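Local coordinates for protein membrane-anchored mycosin mycp1 (Mycobacterium thermoresistibile, PDB 4HVL) that probably acts as a subtilisin-like serine endopeptidase, a membrane-anchored mycosin that is an essential component of the type VII (ESX-1) secretion system, at residues D15-D20 with G85-A90; P22-R27 with Q139-R144; A31-P36 with D303-V308; G72-P77 with L289-E294; S96-H101 with S135-P140. One frame throughout, in Å; residues are numbered along the deposited sequence.

Contact 1: D15-D20 with G85-A90; sequences DETGPD and GDFVDA. With ZN (zinc ion), chain C.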
# COMPACT_ATOMS: atom_id res chain seq x y z
N ASP A 15 8.69 -6.84 18.74
CA ASP A 15 9.26 -7.13 17.44
C ASP A 15 9.31 -8.64 17.29
O ASP A 15 10.29 -9.26 17.65
CB ASP A 15 10.64 -6.49 17.34
CG ASP A 15 11.38 -6.86 16.07
OD1 ASP A 15 10.74 -7.13 15.04
OD2 ASP A 15 12.62 -6.90 16.14
N GLU A 16 8.23 -9.24 16.81
CA GLU A 16 8.20 -10.67 16.59
C GLU A 16 7.44 -10.97 15.33
O GLU A 16 6.44 -10.32 15.04
CB GLU A 16 7.53 -11.36 17.78
CG GLU A 16 7.60 -12.88 17.80
CD GLU A 16 9.03 -13.43 17.74
OE1 GLU A 16 9.56 -13.82 18.81
OE2 GLU A 16 9.61 -13.52 16.62
N THR A 17 7.90 -11.97 14.57
CA THR A 17 7.24 -12.34 13.32
C THR A 17 6.14 -13.38 13.56
O THR A 17 5.96 -13.84 14.68
CB THR A 17 8.25 -12.88 12.29
OG1 THR A 17 8.81 -14.11 12.74
CG2 THR A 17 9.35 -11.89 12.05
N GLY A 18 5.41 -13.73 12.50
CA GLY A 18 4.42 -14.82 12.55
C GLY A 18 2.99 -14.32 12.71
O GLY A 18 2.80 -13.19 13.13
N PRO A 19 1.98 -15.15 12.38
CA PRO A 19 0.58 -14.70 12.47
C PRO A 19 0.11 -14.57 13.92
O PRO A 19 0.72 -15.16 14.82
CB PRO A 19 -0.19 -15.81 11.73
CG PRO A 19 0.65 -17.03 11.92
CD PRO A 19 2.07 -16.57 11.99
N ASP A 20 -0.95 -13.79 14.13
CA ASP A 20 -1.60 -13.64 15.45
C ASP A 20 -2.14 -14.96 15.97
O ASP A 20 -2.22 -15.18 17.17
CB ASP A 20 -2.77 -12.66 15.34
CG ASP A 20 -3.44 -12.40 16.68
OD1 ASP A 20 -2.77 -11.88 17.60
OD2 ASP A 20 -4.65 -12.71 16.81
N GLY A 85 10.42 -11.15 6.36
CA GLY A 85 9.59 -11.85 7.34
C GLY A 85 8.19 -12.21 6.86
O GLY A 85 7.66 -11.64 5.88
N ASP A 86 7.61 -13.18 7.56
CA ASP A 86 6.30 -13.75 7.25
C ASP A 86 5.41 -13.65 8.47
O ASP A 86 5.79 -14.10 9.56
CB ASP A 86 6.49 -15.20 6.85
CG ASP A 86 5.40 -15.73 5.95
OD1 ASP A 86 4.23 -15.34 6.08
OD2 ASP A 86 5.71 -16.59 5.11
N PHE A 87 4.24 -13.07 8.28
CA PHE A 87 3.23 -12.92 9.32
C PHE A 87 1.98 -13.74 9.00
O PHE A 87 0.96 -13.58 9.64
CB PHE A 87 2.93 -11.44 9.51
CG PHE A 87 4.14 -10.65 9.97
CD1 PHE A 87 5.18 -10.40 9.12
CD2 PHE A 87 4.23 -10.22 11.27
CE1 PHE A 87 6.31 -9.73 9.55
CE2 PHE A 87 5.36 -9.53 11.72
CZ PHE A 87 6.39 -9.28 10.85
N VAL A 88 2.09 -14.64 8.02
CA VAL A 88 1.03 -15.60 7.65
C VAL A 88 1.47 -17.01 7.97
O VAL A 88 0.83 -17.73 8.78
CB VAL A 88 0.72 -15.45 6.13
CG1 VAL A 88 -0.26 -16.52 5.64
CG2 VAL A 88 0.18 -14.06 5.88
N ASP A 89 2.58 -17.41 7.36
CA ASP A 89 3.18 -18.69 7.67
C ASP A 89 4.27 -18.50 8.73
O ASP A 89 5.26 -17.78 8.53
CB ASP A 89 3.74 -19.34 6.42
CG ASP A 89 4.03 -20.82 6.61
OD1 ASP A 89 4.61 -21.20 7.66
OD2 ASP A 89 3.69 -21.61 5.70
N ALA A 90 4.09 -19.17 9.85
CA ALA A 90 4.97 -19.02 10.98
C ALA A 90 6.41 -19.42 10.68
O ALA A 90 7.31 -18.96 11.34
CB ALA A 90 4.44 -19.79 12.17
ZN ZN C . 12.14 -8.01 13.84
O HOH W 1 9.39 -14.58 9.46
O HOH W 2 7.20 -16.56 13.43
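Phe87 and Pro19 carry the contact between them. The Phe87 ring packs beneath the backbone of Thr17 and Gly18. CE2 of Phe87 comes within 3.7 Å of CA of Thr17, while the threonine CB stands over the rim of the same ring. Pro19 sets its CG 3.2 Å from O of Val88 and its CD 4.0 Å from CB of Ala90. Gly18 suits its place because at phi 100° and psi 161° a CB would be pressed against the preceding carbonyl.

The polar links are lighter. N of Gly18 gives a weak hydrogen bond to O of Asp86, 3.0 Å long but bent to 128°. One water joins OG1 of Thr17 to O of Ala90. Within 85-90, OD1 of Asp86 accepts from N of Val88 at 3.0 Å, an Asx turn, and from N of Asp89 at 2.9 Å, the wider Asx motif, both from one face of the carboxylate.

OD1 of Asp15 binds a zinc ion at 2.0 Å, a site shared with His168 of helix 154-171, whose Arg164 also bonds the carbonyls of Glu16 and Gly18. Phe87 lies between this helix and Leu131 of strand 127-132, beside edge strand 82-86.

Contact 2: P22-R27 with Q139-R144; sequences PMEQRR and QPVGAR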
# COMPACT_ATOMS: atom_id res chain seq x y z
N PRO A 22 -2.66 -19.40 14.55
CA PRO A 22 -2.12 -20.33 13.55
C PRO A 22 -2.86 -20.33 12.22
O PRO A 22 -4.08 -20.17 12.19
CB PRO A 22 -2.25 -21.68 14.24
CG PRO A 22 -2.28 -21.38 15.70
CD PRO A 22 -3.02 -20.09 15.80
N MET A 23 -2.12 -20.53 11.13
CA MET A 23 -2.63 -20.36 9.77
C MET A 23 -2.12 -21.52 8.92
O MET A 23 -0.96 -21.94 9.09
CB MET A 23 -2.12 -19.06 9.14
CG MET A 23 -2.54 -17.76 9.80
SD MET A 23 -4.31 -17.43 9.70
CE MET A 23 -4.54 -16.94 8.01
N GLU A 24 -2.97 -22.00 8.01
CA GLU A 24 -2.66 -23.15 7.17
C GLU A 24 -3.04 -22.90 5.72
O GLU A 24 -4.14 -22.40 5.43
CB GLU A 24 -3.38 -24.40 7.69
CG GLU A 24 -3.20 -25.63 6.81
CD GLU A 24 -3.79 -26.91 7.42
OE1 GLU A 24 -4.51 -26.82 8.43
OE2 GLU A 24 -3.54 -27.99 6.85
N GLN A 25 -2.13 -23.26 4.81
CA GLN A 25 -2.40 -23.11 3.39
C GLN A 25 -3.45 -24.14 2.96
O GLN A 25 -3.21 -25.33 3.05
CB GLN A 25 -1.13 -23.27 2.56
CG GLN A 25 -1.36 -23.01 1.10
CD GLN A 25 -0.08 -23.03 0.29
OE1 GLN A 25 1.01 -23.18 0.83
NE2 GLN A 25 -0.20 -22.86 -1.01
N ARG A 26 -4.58 -23.65 2.47
CA ARG A 26 -5.65 -24.51 1.96
C ARG A 26 -5.74 -24.53 0.43
O ARG A 26 -6.39 -25.39 -0.14
CB ARG A 26 -6.99 -24.06 2.53
CG ARG A 26 -7.06 -24.03 4.06
CD ARG A 26 -7.33 -25.39 4.68
NE ARG A 26 -8.17 -25.26 5.88
CZ ARG A 26 -7.74 -25.27 7.15
NH1 ARG A 26 -6.46 -25.42 7.46
NH2 ARG A 26 -8.62 -25.13 8.13
N ARG A 27 -5.09 -23.58 -0.25
CA ARG A 27 -5.15 -23.52 -1.70
C ARG A 27 -3.78 -23.48 -2.35
O ARG A 27 -2.83 -22.90 -1.80
CB ARG A 27 -5.90 -22.27 -2.15
CG ARG A 27 -7.32 -22.15 -1.66
CD ARG A 27 -7.91 -20.88 -2.27
NE ARG A 27 -9.17 -20.48 -1.63
CZ ARG A 27 -9.75 -19.29 -1.79
NH1 ARG A 27 -9.19 -18.35 -2.55
NH2 ARG A 27 -10.90 -19.03 -1.16
N GLN A 139 -5.93 -20.12 5.67
CA GLN A 139 -7.08 -19.93 6.56
C GLN A 139 -6.64 -20.16 8.01
O GLN A 139 -5.76 -20.99 8.27
CB GLN A 139 -8.21 -20.94 6.25
CG GLN A 139 -8.92 -20.74 4.92
CD GLN A 139 -9.71 -19.43 4.86
OE1 GLN A 139 -10.37 -19.05 5.84
NE2 GLN A 139 -9.63 -18.74 3.72
N PRO A 140 -7.29 -19.46 8.96
CA PRO A 140 -7.01 -19.71 10.38
C PRO A 140 -7.30 -21.16 10.75
O PRO A 140 -8.29 -21.73 10.31
CB PRO A 140 -7.97 -18.75 11.11
CG PRO A 140 -8.64 -17.94 10.04
CD PRO A 140 -8.53 -18.69 8.77
N VAL A 141 -6.40 -21.77 11.52
CA VAL A 141 -6.62 -23.12 12.00
C VAL A 141 -7.78 -23.00 12.98
O VAL A 141 -7.79 -22.08 13.82
CB VAL A 141 -5.38 -23.70 12.70
CG1 VAL A 141 -5.67 -25.07 13.27
CG2 VAL A 141 -4.21 -23.79 11.74
N GLY A 142 -8.77 -23.89 12.86
CA GLY A 142 -9.95 -23.87 13.73
C GLY A 142 -9.56 -23.49 15.14
O GLY A 142 -8.62 -24.05 15.70
N ALA A 143 -10.26 -22.51 15.72
CA ALA A 143 -9.96 -22.09 17.09
C ALA A 143 -11.23 -21.71 17.84
O ALA A 143 -12.17 -21.16 17.25
CB ALA A 143 -8.99 -20.92 17.08
N ARG A 144 -11.25 -22.00 19.14
CA ARG A 144 -12.35 -21.60 20.01
C ARG A 144 -12.24 -20.09 20.33
O ARG A 144 -11.47 -19.71 21.21
CB ARG A 144 -12.29 -22.40 21.32
CG ARG A 144 -12.39 -23.91 21.15
CD ARG A 144 -11.85 -24.65 22.37
NE ARG A 144 -12.03 -26.10 22.28
CZ ARG A 144 -13.03 -26.80 22.82
NH1 ARG A 144 -14.00 -26.22 23.53
NH2 ARG A 144 -13.06 -28.13 22.66
O HOH W 3 -5.92 -20.12 14.30
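A two-stranded antiparallel sheet, strand 23-25 against strand 138-140, is the element to which this contact belongs. Met23 and Pro140 form its non-hydrogen-bonded pair, a place that suits a proline, which has no N-H to give. Glu24 and Gln139 form the hydrogen-bonded pair: N of Glu24 reaches O of Gln139 at 3.0 Å, and N of Gln139 returns to O of Glu24 at 2.9 Å. Beyond the proline, N of Val141 donates almost straight (172°) to O of Pro22 at 2.9 Å.

On the face of Met23 and Pro140, the methionine chain folds back at chi2 (-66°) and chi3 (-75°), which lays SD 3.6 Å from CA of Pro140. The flexible thioether can lie along the Gln139-Pro140 peptide. On the other face Arg26 and Gln139 cross at about a right angle, CG to CG 3.9 Å, and CB of Gln139 lies over the rim of the guanidinium. NH1 of Arg26 makes a salt bridge with OE1 of Glu24 at 2.6 Å, tying its head back along its own strand. Pro22 CB meets Val141 CG2 at 3.8 Å.

Paired edge to edge near the surface, the segments make a short antiparallel beta ribbon that joins the chain near its N terminus to the segment after strand 127-132.

Contact 3: A31-P36 with D303-V308; sequences APTVYP and DGLVPV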
# COMPACT_ATOMS: atom_id res chain seq x y z
N ALA A 31 -0.77 -17.56 -9.91
CA ALA A 31 0.29 -16.87 -10.65
C ALA A 31 -0.38 -15.83 -11.56
O ALA A 31 -1.50 -16.04 -12.00
CB ALA A 31 1.08 -17.84 -11.48
N PRO A 32 0.29 -14.70 -11.79
CA PRO A 32 -0.27 -13.71 -12.67
C PRO A 32 -0.15 -14.16 -14.11
O PRO A 32 0.62 -15.09 -14.42
CB PRO A 32 0.62 -12.49 -12.43
CG PRO A 32 1.93 -13.10 -12.13
CD PRO A 32 1.61 -14.30 -11.29
N THR A 33 -0.85 -13.45 -15.00
CA THR A 33 -0.86 -13.81 -16.40
C THR A 33 -1.02 -12.56 -17.30
O THR A 33 -0.73 -11.44 -16.87
CB THR A 33 -1.90 -14.96 -16.66
OG1 THR A 33 -1.80 -15.39 -18.01
CG2 THR A 33 -3.36 -14.57 -16.33
N VAL A 34 -1.47 -12.76 -18.52
CA VAL A 34 -1.56 -11.71 -19.52
C VAL A 34 -2.84 -11.85 -20.31
O VAL A 34 -3.39 -12.96 -20.43
CB VAL A 34 -0.35 -11.76 -20.49
CG1 VAL A 34 0.95 -11.58 -19.73
CG2 VAL A 34 -0.32 -13.08 -21.25
N TYR A 35 -3.35 -10.73 -20.82
CA TYR A 35 -4.44 -10.77 -21.78
C TYR A 35 -3.89 -11.26 -23.12
O TYR A 35 -2.77 -10.88 -23.52
CB TYR A 35 -5.09 -9.39 -21.94
CG TYR A 35 -6.08 -9.07 -20.85
CD1 TYR A 35 -7.36 -9.63 -20.86
CD2 TYR A 35 -5.74 -8.23 -19.79
CE1 TYR A 35 -8.27 -9.34 -19.87
CE2 TYR A 35 -6.66 -7.95 -18.78
CZ TYR A 35 -7.92 -8.51 -18.83
OH TYR A 35 -8.82 -8.26 -17.83
N PRO A 36 -4.67 -12.10 -23.81
CA PRO A 36 -4.25 -12.54 -25.13
C PRO A 36 -3.86 -11.37 -26.00
O PRO A 36 -4.52 -10.35 -25.95
CB PRO A 36 -5.51 -13.23 -25.67
CG PRO A 36 -6.13 -13.82 -24.44
CD PRO A 36 -5.94 -12.74 -23.41
N ASP A 303 -14.82 -15.98 -13.40
CA ASP A 303 -15.27 -16.36 -14.74
C ASP A 303 -14.23 -15.94 -15.80
O ASP A 303 -14.61 -15.47 -16.86
CB ASP A 303 -16.64 -15.72 -15.06
CG ASP A 303 -17.80 -16.70 -14.95
OD1 ASP A 303 -18.05 -17.19 -13.82
OD2 ASP A 303 -18.49 -16.96 -15.98
N GLY A 304 -12.94 -16.12 -15.53
CA GLY A 304 -11.89 -15.76 -16.50
C GLY A 304 -11.02 -14.59 -16.08
O GLY A 304 -10.99 -14.22 -14.91
N LEU A 305 -10.32 -13.98 -17.04
CA LEU A 305 -9.31 -12.95 -16.73
C LEU A 305 -9.89 -11.65 -16.18
O LEU A 305 -10.95 -11.19 -16.62
CB LEU A 305 -8.47 -12.64 -17.96
CG LEU A 305 -7.77 -13.87 -18.55
CD1 LEU A 305 -6.96 -13.49 -19.77
CD2 LEU A 305 -6.91 -14.55 -17.50
N VAL A 306 -9.19 -11.05 -15.23
CA VAL A 306 -9.54 -9.73 -14.73
C VAL A 306 -8.28 -8.85 -14.77
O VAL A 306 -7.16 -9.37 -14.89
CB VAL A 306 -10.15 -9.80 -13.30
CG1 VAL A 306 -11.43 -10.62 -13.30
CG2 VAL A 306 -9.14 -10.36 -12.31
N PRO A 307 -8.46 -7.52 -14.74
CA PRO A 307 -7.29 -6.65 -14.84
C PRO A 307 -6.50 -6.64 -13.55
O PRO A 307 -7.01 -7.03 -12.51
CB PRO A 307 -7.88 -5.26 -15.13
CG PRO A 307 -9.32 -5.50 -15.50
CD PRO A 307 -9.73 -6.77 -14.83
N VAL A 308 -5.25 -6.22 -13.62
CA VAL A 308 -4.47 -5.93 -12.43
C VAL A 308 -4.92 -4.54 -11.94
O VAL A 308 -4.76 -3.53 -12.65
CB VAL A 308 -2.96 -5.90 -12.75
CG1 VAL A 308 -2.14 -5.54 -11.53
CG2 VAL A 308 -2.49 -7.23 -13.34
O HOH W 4 -11.31 -8.80 -18.28
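Leu305 and Tyr35 both set CG opposite the carbonyl carbon, with chi1 of -57° and -81°, sending the two side chains past each other in opposite directions. The leucine therefore reaches Thr33, Val34 and Pro36 while the phenol reaches strand 305-307. With chi2 at 180°, the two methyls of Leu305 divide the work. CD2 touches CG2 of Thr33 at 3.7 Å, and CD1 touches O of Val34 and, at 3.9 Å, the CD corner of the Pro36 ring. A branched leucine suits this place because its two methyls can touch different residues at once.

Further back, CB of Leu305 lies 3.8 Å from CE1 of Tyr35, obliquely to the ring. The phenol oxygen comes to rest by the Val306-Pro307 peptide: OH of Tyr35 is 3.5 Å from CD of Pro307 and 3.2 Å from N of Pro307, which carries no hydrogen to share. CA of Pro307 lies near the plane of the ring, at its edge.

No direct hydrogen bond crosses the contact. Instead one water, in the plane of the tyrosine ring, sits 2.6 Å from its OH and donates to O of Leu305 at 2.9 Å. Outside, Asn297 of strand 295-300 accepts from N of Tyr35. Apolar packing thus carries this surface contact, while the hydroxyl suits tyrosine to the border, where it ends on water and leaves the edge strand's carbonyl satisfied.

Contact 4: G72-P77 with L289-E294; sequences GVNGSP and LGYGGE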
# COMPACT_ATOMS: atom_id res chain seq x y z
N GLY A 72 3.86 -11.24 0.15
CA GLY A 72 5.11 -11.91 -0.22
C GLY A 72 5.50 -11.64 -1.67
O GLY A 72 4.71 -11.08 -2.47
N VAL A 73 6.72 -12.04 -2.00
CA VAL A 73 7.30 -11.81 -3.32
C VAL A 73 8.08 -13.04 -3.76
O VAL A 73 8.87 -13.60 -2.97
CB VAL A 73 8.27 -10.62 -3.30
CG1 VAL A 73 8.97 -10.47 -4.65
CG2 VAL A 73 7.54 -9.32 -2.97
N ASN A 74 7.84 -13.48 -4.99
CA ASN A 74 8.68 -14.48 -5.61
C ASN A 74 9.73 -13.72 -6.39
O ASN A 74 9.43 -13.08 -7.39
CB ASN A 74 7.87 -15.42 -6.48
CG ASN A 74 6.96 -16.31 -5.69
OD1 ASN A 74 7.27 -16.74 -4.57
ND2 ASN A 74 5.81 -16.61 -6.26
N GLY A 75 10.95 -13.76 -5.88
CA GLY A 75 12.02 -12.89 -6.32
C GLY A 75 12.63 -13.31 -7.64
O GLY A 75 12.53 -14.49 -8.03
N SER A 76 13.21 -12.34 -8.33
CA SER A 76 13.84 -12.56 -9.62
C SER A 76 14.83 -11.45 -9.84
O SER A 76 14.82 -10.46 -9.09
CB SER A 76 12.79 -12.53 -10.74
OG SER A 76 12.24 -11.23 -10.91
N PRO A 77 15.67 -11.58 -10.90
CA PRO A 77 16.59 -10.48 -11.10
C PRO A 77 15.89 -9.13 -11.31
O PRO A 77 16.42 -8.13 -10.83
CB PRO A 77 17.40 -10.92 -12.34
CG PRO A 77 17.34 -12.42 -12.32
CD PRO A 77 15.99 -12.76 -11.71
N LEU A 289 5.25 -6.84 -13.18
CA LEU A 289 6.05 -8.04 -13.42
C LEU A 289 5.64 -9.19 -12.51
O LEU A 289 5.22 -8.99 -11.37
CB LEU A 289 7.54 -7.77 -13.22
CG LEU A 289 8.16 -6.59 -14.00
CD1 LEU A 289 9.66 -6.48 -13.67
CD2 LEU A 289 7.92 -6.75 -15.49
N GLY A 290 5.78 -10.40 -13.04
CA GLY A 290 5.44 -11.62 -12.31
C GLY A 290 6.64 -12.28 -11.64
O GLY A 290 7.69 -11.64 -11.42
N TYR A 291 6.47 -13.57 -11.36
CA TYR A 291 7.41 -14.33 -10.56
C TYR A 291 8.76 -14.56 -11.25
O TYR A 291 9.72 -14.95 -10.60
CB TYR A 291 6.82 -15.70 -10.18
CG TYR A 291 5.48 -15.67 -9.44
CD1 TYR A 291 5.08 -14.55 -8.69
CD2 TYR A 291 4.63 -16.78 -9.46
CE1 TYR A 291 3.86 -14.52 -8.02
CE2 TYR A 291 3.42 -16.76 -8.79
CZ TYR A 291 3.03 -15.62 -8.08
OH TYR A 291 1.83 -15.61 -7.38
N GLY A 292 8.82 -14.36 -12.57
CA GLY A 292 10.07 -14.50 -13.30
C GLY A 292 10.60 -13.15 -13.77
O GLY A 292 11.59 -13.09 -14.47
N GLY A 293 9.95 -12.06 -13.37
CA GLY A 293 10.29 -10.74 -13.90
C GLY A 293 9.72 -10.47 -15.28
O GLY A 293 10.16 -9.53 -15.96
N GLU A 294 8.73 -11.29 -15.67
CA GLU A 294 8.04 -11.19 -16.96
C GLU A 294 6.87 -10.21 -16.87
O GLU A 294 6.16 -10.18 -15.88
CB GLU A 294 7.53 -12.59 -17.40
CG GLU A 294 6.20 -13.07 -16.81
CD GLU A 294 6.20 -13.53 -15.34
OE1 GLU A 294 7.21 -13.36 -14.64
OE2 GLU A 294 5.17 -14.08 -14.87
O HOH W 5 9.92 -11.47 -9.63
O HOH W 6 10.43 -16.20 -8.36
O HOH W 7 12.51 -16.01 -10.60
O HOH W 8 13.85 -11.21 -13.86
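Asn74 and Tyr291 face each other across two irregular segments, their CA atoms 5.1 Å apart, where a type I turn from Gly290 to Gly293 carries 289-294 past the loop 72-77. The turn is closed by N of Gly293 bonding to O of Gly290. Glycine suits position 293, at phi 79° and psi 17°, where a CB would also press on OG of Ser76.

The amide of Asn74 stands almost upright on the phenol ring, the two planes 82° apart. Its ND2 lies 3.1 Å above the ring plane and over its centre, so that an amide N-H may point at the pi cloud. Asparagine can serve two sides here, as its OD1 accepts from N of Asp97.

Ser76 brings its CB to 3.8 Å from C of Gly292. No direct hydrogen bond crosses, but waters bridge the segments. OG of Ser76 donates to one at 2.7 Å, which donates in turn to O of Asn74 and O of Gly290; two more each lie within reach of O of Gly75 and O of Tyr291. Just after the turn, Glu294 turns back and its OE1 accepts from N of Gly292 at 2.8 Å.

The phenol OH of Tyr291 hydrogen-bonds to O of Ala30, and its ring touches Thr103 of helix 102-110. The contact therefore joins the loop after strand 65-70 to the turn between strands 288-289 and 295-300, beside that helix.

Contact 5: S96-H101 with S135-P140; sequences SDCDAH and SAAFQP. With ZN (zinc ion), chain G.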
# COMPACT_ATOMS: atom_id res chain seq x y z
N SER A 96 7.86 -15.84 -0.50
CA SER A 96 6.90 -16.70 -1.18
C SER A 96 5.59 -15.94 -1.38
O SER A 96 4.92 -15.57 -0.40
CB SER A 96 6.64 -17.96 -0.34
OG SER A 96 5.79 -18.84 -1.06
N ASP A 97 5.24 -15.68 -2.63
CA ASP A 97 4.00 -15.03 -2.99
C ASP A 97 3.06 -16.12 -3.50
O ASP A 97 3.34 -16.72 -4.52
CB ASP A 97 4.21 -13.99 -4.10
CG ASP A 97 2.97 -13.22 -4.43
OD1 ASP A 97 1.94 -13.42 -3.71
OD2 ASP A 97 3.05 -12.38 -5.36
N CYS A 98 1.97 -16.35 -2.78
CA CYS A 98 0.98 -17.35 -3.16
C CYS A 98 -0.25 -16.67 -3.81
O CYS A 98 -1.16 -17.36 -4.25
CB CYS A 98 0.57 -18.16 -1.91
SG CYS A 98 -0.12 -19.80 -2.19
N ASP A 99 -0.24 -15.35 -3.94
CA ASP A 99 -1.43 -14.59 -4.32
C ASP A 99 -1.27 -13.80 -5.61
O ASP A 99 -2.15 -13.04 -5.97
CB ASP A 99 -1.80 -13.61 -3.20
CG ASP A 99 -2.22 -14.30 -1.93
OD1 ASP A 99 -1.42 -15.08 -1.36
OD2 ASP A 99 -3.35 -14.09 -1.50
N ALA A 100 -0.13 -13.89 -6.27
CA ALA A 100 0.11 -13.09 -7.46
C ALA A 100 -0.23 -11.64 -7.19
O ALA A 100 -0.96 -11.02 -7.95
CB ALA A 100 -0.71 -13.63 -8.63
N HIS A 101 0.30 -11.10 -6.10
CA HIS A 101 -0.03 -9.76 -5.71
C HIS A 101 1.23 -9.01 -5.27
O HIS A 101 1.66 -8.08 -5.95
CB HIS A 101 -1.14 -9.79 -4.63
CG HIS A 101 -1.72 -8.45 -4.33
ND1 HIS A 101 -1.15 -7.59 -3.42
CD2 HIS A 101 -2.79 -7.80 -4.84
CE1 HIS A 101 -1.86 -6.47 -3.36
NE2 HIS A 101 -2.85 -6.57 -4.22
N SER A 135 -2.54 -13.45 2.95
CA SER A 135 -2.74 -14.38 1.82
C SER A 135 -4.13 -14.98 1.81
O SER A 135 -4.55 -15.61 2.80
CB SER A 135 -1.74 -15.53 1.80
OG SER A 135 -2.09 -16.47 0.77
N ALA A 136 -4.81 -14.87 0.66
CA ALA A 136 -6.07 -15.54 0.43
C ALA A 136 -5.94 -17.08 0.34
O ALA A 136 -6.93 -17.77 0.32
CB ALA A 136 -6.72 -14.98 -0.83
N ALA A 137 -4.71 -17.60 0.25
CA ALA A 137 -4.50 -19.05 0.15
C ALA A 137 -4.48 -19.77 1.51
O ALA A 137 -4.51 -21.01 1.56
CB ALA A 137 -3.19 -19.32 -0.58
N PHE A 138 -4.41 -19.00 2.59
CA PHE A 138 -4.35 -19.54 3.95
C PHE A 138 -5.61 -19.25 4.71
O PHE A 138 -6.27 -18.24 4.47
CB PHE A 138 -3.19 -18.89 4.72
CG PHE A 138 -1.84 -19.38 4.31
CD1 PHE A 138 -1.34 -19.10 3.04
CD2 PHE A 138 -1.05 -20.08 5.20
CE1 PHE A 138 -0.08 -19.53 2.67
CE2 PHE A 138 0.21 -20.51 4.84
CZ PHE A 138 0.70 -20.23 3.58
N GLN A 139 -5.93 -20.12 5.67
CA GLN A 139 -7.08 -19.93 6.56
C GLN A 139 -6.64 -20.16 8.01
O GLN A 139 -5.76 -20.99 8.27
CB GLN A 139 -8.21 -20.94 6.25
CG GLN A 139 -8.92 -20.74 4.92
CD GLN A 139 -9.71 -19.43 4.86
OE1 GLN A 139 -10.37 -19.05 5.84
NE2 GLN A 139 -9.63 -18.74 3.72
N PRO A 140 -7.29 -19.46 8.96
CA PRO A 140 -7.01 -19.71 10.38
C PRO A 140 -7.30 -21.16 10.75
O PRO A 140 -8.29 -21.73 10.31
CB PRO A 140 -7.97 -18.75 11.11
CG PRO A 140 -8.64 -17.94 10.04
CD PRO A 140 -8.53 -18.69 8.77
ZN ZN G . -4.39 -5.08 -4.22
O HOH W 9 -6.15 -6.30 -4.16
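Asp99 grips the turn at Ser135 with both oxygens of its carboxylate. OG of Ser135 donates to OD1 of Asp99 at 2.6 Å, and N of Ala136 donates to OD2 of Asp99 at 2.7 Å, each arriving on the syn lone pair. The two bonds fix the rotation of the carboxylate, and aspartate suits the place because, with CB pointing toward the turn, its two oxygens can take the hydroxyl and the adjacent N-H together. Ser135 OG, turned opposite its backbone N (chi1 173°), also accepts from N of Ala137 at 2.9 Å as an ST turn. SG of Cys98 packs 3.5 Å from CB of Ala137. The small alanine leaves room for the sulfur, disulfide-bonded to Cys29.

A second shell positions Asp99. OD1 of Asp97 accepts from N of Asp99 at 2.9 Å in an Asx turn, while OD2 of Asp97 takes N of His101 at 3.1 Å. The same aspartate thus shapes the backbone leading to His101, the predicted charge-relay histidine, whose ND1 bonds to Asp70. NE2 of His101 binds a zinc ion at 2.1 Å, with Ser312 and a water among the other ligands.

His101 stands at the N-cap of helix 102-110. The contact joins the loop before that helix to the turn leading into strand 138-140, with Arg132 of strand 127-132 packed against Cys98 and Phe138.

Overall arrangement
From the N terminus, 15-20 is pinned to the end of strand 82-86 in contact 1, and 22-27 then pairs with strand 138-140 in contact 2, so the two loops cross. The following 31-36 runs to strand 305-307, where contact 3 closes the longest loop, crossing both earlier ones. Contact 4 nests within it, and contact 5 nests within contact 4 in turn. Contacts 2 and 5 share Gln139 and Pro140, while contact 1 packs on both through Val88. Tyr291 and Asp97 link contacts 3, 4 and 5. Together the first three tie the N-terminal part of the chain to three different sheets; contact 5 holds the loop of the predicted catalytic histidine, and contact 4 lies against it.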